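Local coordinates for Arf-GAP with coiled-coil, ANK repeat and PH domain-containing protein 2 (Homo sapiens, PDB 6IF3), which acts as a GTPase-activating protein for ARF6 and, in the part described here, carries the ankyrin-repeat domain required for interaction with RAB35, at residues A[35-39]-A[67-73]; A[52-58]-A[88-93]; A[102-106]-A[133-137]. All blocks are in the same frame, centred on the assembly; numbering follows the deposited sequence.

Contact 1. Residues A[35-39]-A[67-73]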
loop_
_atom_site.group_PDB
_atom_site.type_symbol
_atom_site.label_atom_id
_atom_site.label_comp_id
_atom_site.label_asym_id
_atom_site.label_seq_id
_atom_site.Cartn_x
_atom_site.Cartn_y
_atom_site.Cartn_z
ATOM N N ASP A 35 -14.664 -14.670 -30.048
ATOM C CA ASP A 35 -14.726 -14.886 -28.615
ATOM C C ASP A 35 -13.806 -13.886 -27.945
ATOM O O ASP A 35 -12.585 -13.898 -28.171
ATOM C CB ASP A 35 -14.325 -16.304 -28.279
ATOM C CG ASP A 35 -14.565 -16.669 -26.829
ATOM O OD1 ASP A 35 -14.872 -15.776 -26.000
ATOM O OD2 ASP A 35 -14.461 -17.887 -26.544
ATOM N N VAL A 36 -14.386 -13.056 -27.098
ATOM C CA VAL A 36 -13.591 -12.057 -26.411
ATOM C C VAL A 36 -12.507 -12.722 -25.526
ATOM O O VAL A 36 -11.503 -12.078 -25.181
ATOM C CB VAL A 36 -14.519 -11.143 -25.581
ATOM C CG1 VAL A 36 -15.187 -11.927 -24.418
ATOM C CG2 VAL A 36 -13.807 -9.884 -25.118
ATOM N N ASN A 37 -12.706 -14.006 -25.194
ATOM C CA ASN A 37 -11.764 -14.771 -24.376
ATOM C C ASN A 37 -10.986 -15.813 -25.186
ATOM O O ASN A 37 -10.423 -16.765 -24.627
ATOM C CB ASN A 37 -12.517 -15.443 -23.218
ATOM C CG ASN A 37 -13.026 -14.440 -22.216
ATOM O OD1 ASN A 37 -12.274 -13.566 -21.750
ATOM N ND2 ASN A 37 -14.307 -14.544 -21.871
ATOM N N TRP A 38 -10.936 -15.596 -26.499
ATOM C CA TRP A 38 -10.209 -16.481 -27.403
ATOM C C TRP A 38 -8.767 -16.664 -26.946
ATOM O O TRP A 38 -8.114 -15.700 -26.546
ATOM C CB TRP A 38 -10.250 -15.906 -28.805
ATOM C CG TRP A 38 -9.610 -16.807 -29.859
ATOM C CD1 TRP A 38 -10.170 -17.929 -30.411
ATOM C CD2 TRP A 38 -8.343 -16.629 -30.507
ATOM N NE1 TRP A 38 -9.321 -18.460 -31.351
ATOM C CE2 TRP A 38 -8.200 -17.678 -31.437
ATOM C CE3 TRP A 38 -7.320 -15.679 -30.398
ATOM C CZ2 TRP A 38 -7.066 -17.818 -32.244
ATOM C CZ3 TRP A 38 -6.191 -15.822 -31.217
ATOM C CH2 TRP A 38 -6.086 -16.874 -32.125
ATOM N N ALA A 39 -8.301 -17.904 -26.950
ATOM C CA ALA A 39 -6.908 -18.226 -26.598
ATOM C C ALA A 39 -6.146 -18.651 -27.842
ATOM O O ALA A 39 -6.595 -19.539 -28.595
ATOM C CB ALA A 39 -6.869 -19.307 -25.545
ATOM N N ASN A 67 -16.988 -5.730 -22.927
ATOM C CA ASN A 67 -17.596 -6.674 -23.864
ATOM C C ASN A 67 -17.414 -8.131 -23.399
ATOM O O ASN A 67 -17.528 -9.066 -24.188
ATOM C CB ASN A 67 -17.024 -6.453 -25.267
ATOM C CG ASN A 67 -17.592 -5.222 -25.918
ATOM O OD1 ASN A 67 -18.650 -5.287 -26.514
ATOM N ND2 ASN A 67 -16.915 -4.084 -25.775
ATOM N N GLY A 68 -17.166 -8.299 -22.108
ATOM C CA GLY A 68 -17.255 -9.585 -21.435
ATOM C C GLY A 68 -15.961 -10.343 -21.194
ATOM O O GLY A 68 -15.996 -11.534 -20.848
ATOM N N ALA A 69 -14.826 -9.679 -21.370
ATOM C CA ALA A 69 -13.549 -10.349 -21.119
ATOM C C ALA A 69 -13.448 -10.785 -19.677
ATOM O O ALA A 69 -13.830 -10.040 -18.765
ATOM C CB ALA A 69 -12.361 -9.452 -21.456
ATOM N N ASN A 70 -12.900 -11.980 -19.485
ATOM C CA ASN A 70 -12.571 -12.485 -18.150
ATOM C C ASN A 70 -11.276 -11.842 -17.689
ATOM O O ASN A 70 -10.225 -12.124 -18.240
ATOM C CB ASN A 70 -12.440 -14.016 -18.222
ATOM C CG ASN A 70 -12.141 -14.656 -16.908
ATOM O OD1 ASN A 70 -11.823 -14.004 -15.914
ATOM N ND2 ASN A 70 -12.227 -15.994 -16.899
ATOM N N VAL A 71 -11.351 -11.001 -16.654
ATOM C CA VAL A 71 -10.190 -10.231 -16.169
ATOM C C VAL A 71 -9.122 -11.158 -15.595
ATOM O O VAL A 71 -7.976 -10.765 -15.461
ATOM C CB VAL A 71 -10.646 -9.185 -15.135
ATOM C CG1 VAL A 71 -10.976 -9.835 -13.797
ATOM C CG2 VAL A 71 -9.597 -8.059 -14.994
ATOM N N ASN A 72 -9.478 -12.409 -15.309
ATOM C CA ASN A 72 -8.519 -13.301 -14.660
ATOM C C ASN A 72 -7.924 -14.359 -15.591
ATOM O O ASN A 72 -7.054 -15.117 -15.147
ATOM C CB ASN A 72 -9.169 -14.021 -13.487
ATOM C CG ASN A 72 -9.456 -13.112 -12.335
ATOM O OD1 ASN A 72 -8.652 -12.248 -12.004
ATOM N ND2 ASN A 72 -10.590 -13.313 -11.703
ATOM N N GLN A 73 -8.409 -14.466 -16.833
ATOM C CA GLN A 73 -8.061 -15.630 -17.654
ATOM C C GLN A 73 -6.573 -15.629 -17.946
ATOM O O GLN A 73 -6.005 -14.604 -18.383
ATOM C CB GLN A 73 -8.854 -15.651 -18.972
ATOM C CG GLN A 73 -8.566 -16.916 -19.803
ATOM C CD GLN A 73 -9.438 -16.969 -21.017
ATOM O OE1 GLN A 73 -10.597 -16.543 -20.966
ATOM N NE2 GLN A 73 -8.886 -17.439 -22.124
HETATM O O HOH W 1 -9.731 -12.729 -20.846
HETATM O O HOH W 2 -15.804 -13.995 -18.960
#

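Contact 2. Residues A[52-58]-A[88-93]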
loop_
_atom_site.group_PDB
_atom_site.type_symbol
_atom_site.label_atom_id
_atom_site.label_comp_id
_atom_site.label_asym_id
_atom_site.label_seq_id
_atom_site.Cartn_x
_atom_site.Cartn_y
_atom_site.Cartn_z
ATOM N N ALA A 52 -3.999 -6.624 -25.117
ATOM C CA ALA A 52 -4.306 -5.217 -24.796
ATOM C C ALA A 52 -3.321 -4.692 -23.771
ATOM O O ALA A 52 -2.849 -3.546 -23.857
ATOM C CB ALA A 52 -5.719 -5.077 -24.284
ATOM N N VAL A 53 -2.972 -5.554 -22.825
ATOM C CA VAL A 53 -1.986 -5.175 -21.798
ATOM C C VAL A 53 -0.630 -4.918 -22.463
ATOM O O VAL A 53 -0.004 -3.852 -22.287
ATOM C CB VAL A 53 -1.866 -6.268 -20.727
ATOM C CG1 VAL A 53 -0.608 -5.994 -19.831
ATOM C CG2 VAL A 53 -3.156 -6.323 -19.892
ATOM N N LEU A 54 -0.179 -5.874 -23.262
ATOM C CA LEU A 54 1.118 -5.744 -23.936
ATOM C C LEU A 54 1.195 -4.507 -24.838
ATOM O O LEU A 54 2.276 -3.897 -24.983
ATOM C CB LEU A 54 1.414 -6.987 -24.769
ATOM C CG LEU A 54 1.559 -8.327 -24.021
ATOM C CD1 LEU A 54 1.744 -9.468 -25.010
ATOM C CD2 LEU A 54 2.716 -8.304 -23.048
ATOM N N GLY A 55 0.061 -4.163 -25.469
ATOM C CA GLY A 55 -0.008 -3.007 -26.367
ATOM C C GLY A 55 0.036 -1.671 -25.638
ATOM O O GLY A 55 0.311 -0.620 -26.236
ATOM N N GLY A 56 -0.240 -1.730 -24.342
ATOM C CA GLY A 56 -0.137 -0.568 -23.467
ATOM C C GLY A 56 -1.326 0.370 -23.316
ATOM O O GLY A 56 -1.254 1.330 -22.559
ATOM N N SER A 57 -2.420 0.097 -24.014
ATOM C CA SER A 57 -3.577 0.972 -24.027
ATOM C C SER A 57 -4.554 0.643 -22.907
ATOM O O SER A 57 -4.980 -0.503 -22.747
ATOM C CB SER A 57 -4.294 0.871 -25.375
ATOM O OG SER A 57 -5.507 1.605 -25.358
ATOM N N LEU A 58 -4.931 1.663 -22.151
ATOM C CA LEU A 58 -5.934 1.472 -21.135
ATOM C C LEU A 58 -7.323 1.291 -21.764
ATOM O O LEU A 58 -8.104 0.449 -21.299
ATOM C CB LEU A 58 -5.907 2.665 -20.173
ATOM C CG LEU A 58 -6.710 2.610 -18.886
ATOM C CD1 LEU A 58 -6.251 1.427 -18.059
ATOM C CD2 LEU A 58 -6.466 3.909 -18.124
ATOM N N LEU A 88 5.104 -5.356 -16.742
ATOM C CA LEU A 88 5.465 -4.281 -17.681
ATOM C C LEU A 88 5.445 -2.880 -17.044
ATOM O O LEU A 88 5.878 -1.912 -17.672
ATOM C CB LEU A 88 4.542 -4.316 -18.888
ATOM C CG LEU A 88 4.693 -5.607 -19.696
ATOM C CD1 LEU A 88 3.696 -5.588 -20.826
ATOM C CD2 LEU A 88 6.096 -5.766 -20.272
ATOM N N GLY A 89 4.972 -2.772 -15.796
ATOM C CA GLY A 89 4.957 -1.484 -15.091
ATOM C C GLY A 89 3.788 -0.615 -15.525
ATOM O O GLY A 89 3.820 0.607 -15.393
ATOM N N HIS A 90 2.749 -1.252 -16.065
ATOM C CA HIS A 90 1.552 -0.531 -16.515
ATOM C C HIS A 90 0.602 -0.196 -15.371
ATOM O O HIS A 90 -0.430 -0.873 -15.136
ATOM C CB HIS A 90 0.831 -1.352 -17.577
ATOM C CG HIS A 90 1.616 -1.489 -18.836
ATOM N ND1 HIS A 90 1.203 -2.274 -19.898
ATOM C CD2 HIS A 90 2.795 -0.936 -19.216
ATOM C CE1 HIS A 90 2.086 -2.185 -20.876
ATOM N NE2 HIS A 90 3.066 -1.387 -20.489
ATOM N N THR A 91 0.958 0.866 -14.653
ATOM C CA THR A 91 0.252 1.254 -13.438
ATOM C C THR A 91 -1.248 1.496 -13.661
ATOM O O THR A 91 -2.086 1.050 -12.863
ATOM C CB THR A 91 0.877 2.509 -12.843
ATOM O OG1 THR A 91 2.305 2.330 -12.706
ATOM C CG2 THR A 91 0.290 2.774 -11.472
ATOM N N GLY A 92 -1.591 2.149 -14.761
ATOM C CA GLY A 92 -2.999 2.444 -15.027
ATOM C C GLY A 92 -3.811 1.172 -15.261
ATOM O O GLY A 92 -4.934 1.061 -14.751
ATOM N N GLN A 93 -3.253 0.236 -16.013
ATOM C CA GLN A 93 -3.918 -1.042 -16.220
ATOM C C GLN A 93 -4.042 -1.824 -14.922
ATOM O O GLN A 93 -5.057 -2.475 -14.701
ATOM C CB GLN A 93 -3.190 -1.884 -17.275
ATOM C CG GLN A 93 -3.269 -1.285 -18.673
ATOM C CD GLN A 93 -2.383 -2.033 -19.667
ATOM O OE1 GLN A 93 -1.556 -2.859 -19.281
ATOM N NE2 GLN A 93 -2.564 -1.739 -20.952
#

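Contact 3. Residues A[102-106]-A[133-137]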
loop_
_atom_site.group_PDB
_atom_site.type_symbol
_atom_site.label_atom_id
_atom_site.label_comp_id
_atom_site.label_asym_id
_atom_site.label_seq_id
_atom_site.Cartn_x
_atom_site.Cartn_y
_atom_site.Cartn_z
ATOM N N ALA A 102 -10.077 -8.137 -10.437
ATOM C CA ALA A 102 -8.976 -9.057 -10.710
ATOM C C ALA A 102 -8.448 -9.719 -9.443
ATOM O O ALA A 102 -8.326 -9.070 -8.376
ATOM C CB ALA A 102 -7.854 -8.341 -11.425
ATOM N N ASN A 103 -8.141 -11.006 -9.559
ATOM C CA ASN A 103 -7.563 -11.786 -8.453
ATOM C C ASN A 103 -6.067 -11.543 -8.325
ATOM O O ASN A 103 -5.257 -12.035 -9.124
ATOM C CB ASN A 103 -7.846 -13.272 -8.682
ATOM C CG ASN A 103 -7.184 -14.146 -7.661
ATOM O OD1 ASN A 103 -6.847 -13.681 -6.573
ATOM N ND2 ASN A 103 -7.058 -15.443 -7.965
ATOM N N GLN A 104 -5.685 -10.728 -7.347
ATOM C CA GLN A 104 -4.265 -10.410 -7.222
ATOM C C GLN A 104 -3.523 -11.472 -6.432
ATOM O O GLN A 104 -2.306 -11.403 -6.281
ATOM C CB GLN A 104 -4.065 -9.048 -6.583
ATOM C CG GLN A 104 -4.387 -8.978 -5.085
ATOM C CD GLN A 104 -3.753 -7.762 -4.472
ATOM O OE1 GLN A 104 -2.540 -7.730 -4.227
ATOM N NE2 GLN A 104 -4.558 -6.730 -4.252
ATOM N N HIS A 105 -4.252 -12.461 -5.928
ATOM C CA HIS A 105 -3.627 -13.561 -5.183
ATOM C C HIS A 105 -3.170 -14.688 -6.127
ATOM O O HIS A 105 -2.401 -15.560 -5.705
ATOM C CB HIS A 105 -4.602 -14.072 -4.128
ATOM C CG HIS A 105 -5.002 -12.996 -3.169
ATOM N ND1 HIS A 105 -4.230 -12.650 -2.082
ATOM C CD2 HIS A 105 -6.029 -12.114 -3.198
ATOM C CE1 HIS A 105 -4.799 -11.641 -1.447
ATOM N NE2 HIS A 105 -5.892 -11.297 -2.104
ATOM N N ALA A 106 -3.636 -14.644 -7.374
ATOM C CA ALA A 106 -3.261 -15.646 -8.374
ATOM C C ALA A 106 -1.748 -15.727 -8.523
ATOM O O ALA A 106 -1.073 -14.693 -8.630
ATOM C CB ALA A 106 -3.911 -15.303 -9.735
ATOM N N ALA A 133 -5.541 -2.158 -2.380
ATOM C CA ALA A 133 -6.644 -3.049 -2.772
ATOM C C ALA A 133 -6.798 -4.225 -1.803
ATOM O O ALA A 133 -7.926 -4.646 -1.517
ATOM C CB ALA A 133 -6.431 -3.545 -4.186
ATOM N N ARG A 134 -5.681 -4.756 -1.295
ATOM C CA ARG A 134 -5.734 -5.788 -0.263
ATOM C C ARG A 134 -6.372 -5.245 1.015
ATOM O O ARG A 134 -7.133 -5.936 1.661
ATOM C CB ARG A 134 -4.343 -6.347 0.053
ATOM C CG ARG A 134 -3.735 -7.133 -1.107
ATOM C CD ARG A 134 -2.601 -8.080 -0.665
ATOM N NE ARG A 134 -2.027 -8.824 -1.787
ATOM C CZ ARG A 134 -1.330 -9.949 -1.662
ATOM N NH1 ARG A 134 -1.153 -10.497 -0.464
ATOM N NH2 ARG A 134 -0.848 -10.554 -2.741
ATOM N N MET A 135 -6.036 -4.013 1.386
ATOM C CA MET A 135 -6.635 -3.404 2.565
ATOM C C MET A 135 -8.171 -3.357 2.420
ATOM O O MET A 135 -8.896 -3.660 3.363
ATOM C CB MET A 135 -6.049 -1.999 2.770
ATOM C CG MET A 135 -6.509 -1.333 4.055
ATOM S SD MET A 135 -5.903 0.364 4.187
ATOM C CE MET A 135 -4.184 0.101 4.550
ATOM N N ASN A 136 -8.642 -2.993 1.228
ATOM C CA ASN A 136 -10.071 -3.015 0.939
ATOM C C ASN A 136 -10.647 -4.420 1.067
ATOM O O ASN A 136 -11.738 -4.593 1.602
ATOM C CB ASN A 136 -10.355 -2.474 -0.460
ATOM C CG ASN A 136 -10.245 -0.957 -0.516
ATOM O OD1 ASN A 136 -10.188 -0.296 0.527
ATOM N ND2 ASN A 136 -10.248 -0.399 -1.726
ATOM N N GLU A 137 -9.900 -5.409 0.594
ATOM C CA GLU A 137 -10.345 -6.814 0.751
ATOM C C GLU A 137 -10.497 -7.161 2.219
ATOM O O GLU A 137 -11.504 -7.756 2.646
ATOM C CB GLU A 137 -9.356 -7.775 0.098
ATOM C CG GLU A 137 -9.215 -7.628 -1.402
ATOM C CD GLU A 137 -8.288 -8.684 -1.997
ATOM O OE1 GLU A 137 -7.812 -9.559 -1.239
ATOM O OE2 GLU A 137 -8.068 -8.663 -3.229
HETATM O O HOH W 3 -7.773 -10.115 -5.340
HETATM O O HOH W 4 -0.691 -9.741 -5.419
HETATM O O HOH W 5 -7.449 -6.797 -4.848
#

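Contact 1. Residues A[35-39]-A[67-73]
In the ankyrin-repeat region, the loop after helix 23-31 lies beside the loop of ANK 1 that follows helix 58-66, and here N37 of the first reaches across to N70 and Q73 of the second. The side-chain oxygen OD1 of N37 accepts the backbone N of N70 at 2.8 Å. The bond is almost straight (177°) and falls on a lone pair in the carbonyl plane. A water donates to the same OD1 and also to N70 O, bridging the two loops a second time. Q73 returns the grip: with CG anti to the backbone N (chi1 -176°) and the chain extended, its amide reaches N37, where Q73 NE2 gives a hydrogen bond of 3.0 Å to N37 O. Q73 OE1 meanwhile rests 3.2 Å from N37 CB, the two amide planes being 48° apart. Beside this polar pair V36 lays CG1 on the peptide of G68, 3.7 Å from G68 C, and V36 CG2 lies against A69 CB at 4.0 Å. G68 closes helix 58-66 in a Schellman motif. D35 and N70 each form an Asx turn, taking the backbone N of N37 and N72 and shaping the two type I turns alike. Backbone groups of the two loops, N70 N and N37 O, are thus taken by the side-chain amides of N37 and Q73, so that side chains and a water, not backbone pairing, link the loops.

Contact 2. Residues A[52-58]-A[88-93]
Q93 lays its amide against the last turn of helix 48-55, with Q93 OE1 3.3 Å from V53 CG1 and Q93 NE2 3.4 Å from G56 C. Its CG stands anti to the carbonyl carbon (chi1 -67°) and the chain runs out extended, which carries the amide across to the helix end. Past that end, Q93 NE2 makes a weak hydrogen bond (3.3 Å) to O of S57, the N-cap residue of helix 58-66. The other end of the amide is held from within its own segment: H90 ND1 donates to Q93 OE1 at 2.9 Å, from above the carbonyl plane. The same edge of the H90 ring meets the helix end, H90 CE1 lying 3.0 Å from V53 O, while L88 CB sits over one ring face. An apolar contact flanks these groups, L54 CD2 touching L88 CD1 at 3.6 Å. Separately, L58 CD1 packs on the G92 backbone, 3.6 Å from G92 O. G56 and G89, both with positive phi, turn the chain between the paired helices of their repeats. The contact therefore joins the helix 48-55 to 58-66 turn of ANK 1 to the corresponding turn between helices 81-88 and 91-99 of ANK 2, with V53 also packing on H84, A85 and F97 and Q93 on A85 and C61.

Contact 3. Residues A[102-106]-A[133-137]
Q104 and H105, in the loop that follows helix 91-99, meet R134 and E137 on helix 124-141 through two direct hydrogen bonds and three waters. R134 NE donates to Q104 OE1 at 2.7 Å, nearly straight (174°); the oxygen lies in the guanidinium plane, but the donor stands well above the amide plane, the two groups being turned 75° apart. One water donates to both Q104 OE1 and Q104 O and accepts from R134 NH2, so it closes a small ring beside the direct bond. Q104 NE2 gives to L130 O and to a second water, which in turn donates to E137 OE2. E137 OE2 also receives a bond of 2.6 Å from a third water, which accepts from Q104 N. The other oxygen, E137 OE1, takes H105 NE2 at 2.7 Å on its syn lone pair and close to the ring plane. H105 has CG anti to the carbonyl carbon (chi1 -59°), which brings its NE2 to E137, and H105 CE1 lies over one face of the guanidinium, 3.9 Å from R134 CZ. Both carboxylate oxygens are thus occupied, as are both ends of the Q104 amide. R134 NH2 has a further, weak and long ion pair with D113 OD2. In this water-bridged contact between ANK 2 and ANK 3, E137 may favour a protonated H105, while R134 may work against it.

Overall arrangement
Contact 1 joins ANK 1 to the loop that precedes it, contact 2 joins ANK 1 to ANK 2, and contact 3 joins ANK 2 to ANK 3. Contact 1 pairs two loops that follow helices 23-31 and 58-66; contact 3 sets the loop after helix 91-99 against helix 124-141. Contacts 1 and 2 interleave along the chain, and contact 3 opens after both have closed. Their centres are about 16 Å (1 to 2), 18 Å (2 to 3) and 20 Å (1 to 3) apart. Contacts 1 and 3 nevertheless touch, since N72 OD1 probably accepts N103 N at 2.8 Å and V71 packs on A102. Contact 2 touches neither. Successive elements of the RAB35-interacting domain are joined in turn, on the loop side in contacts 1 and 3 and at the helix-helix turns in contact 2.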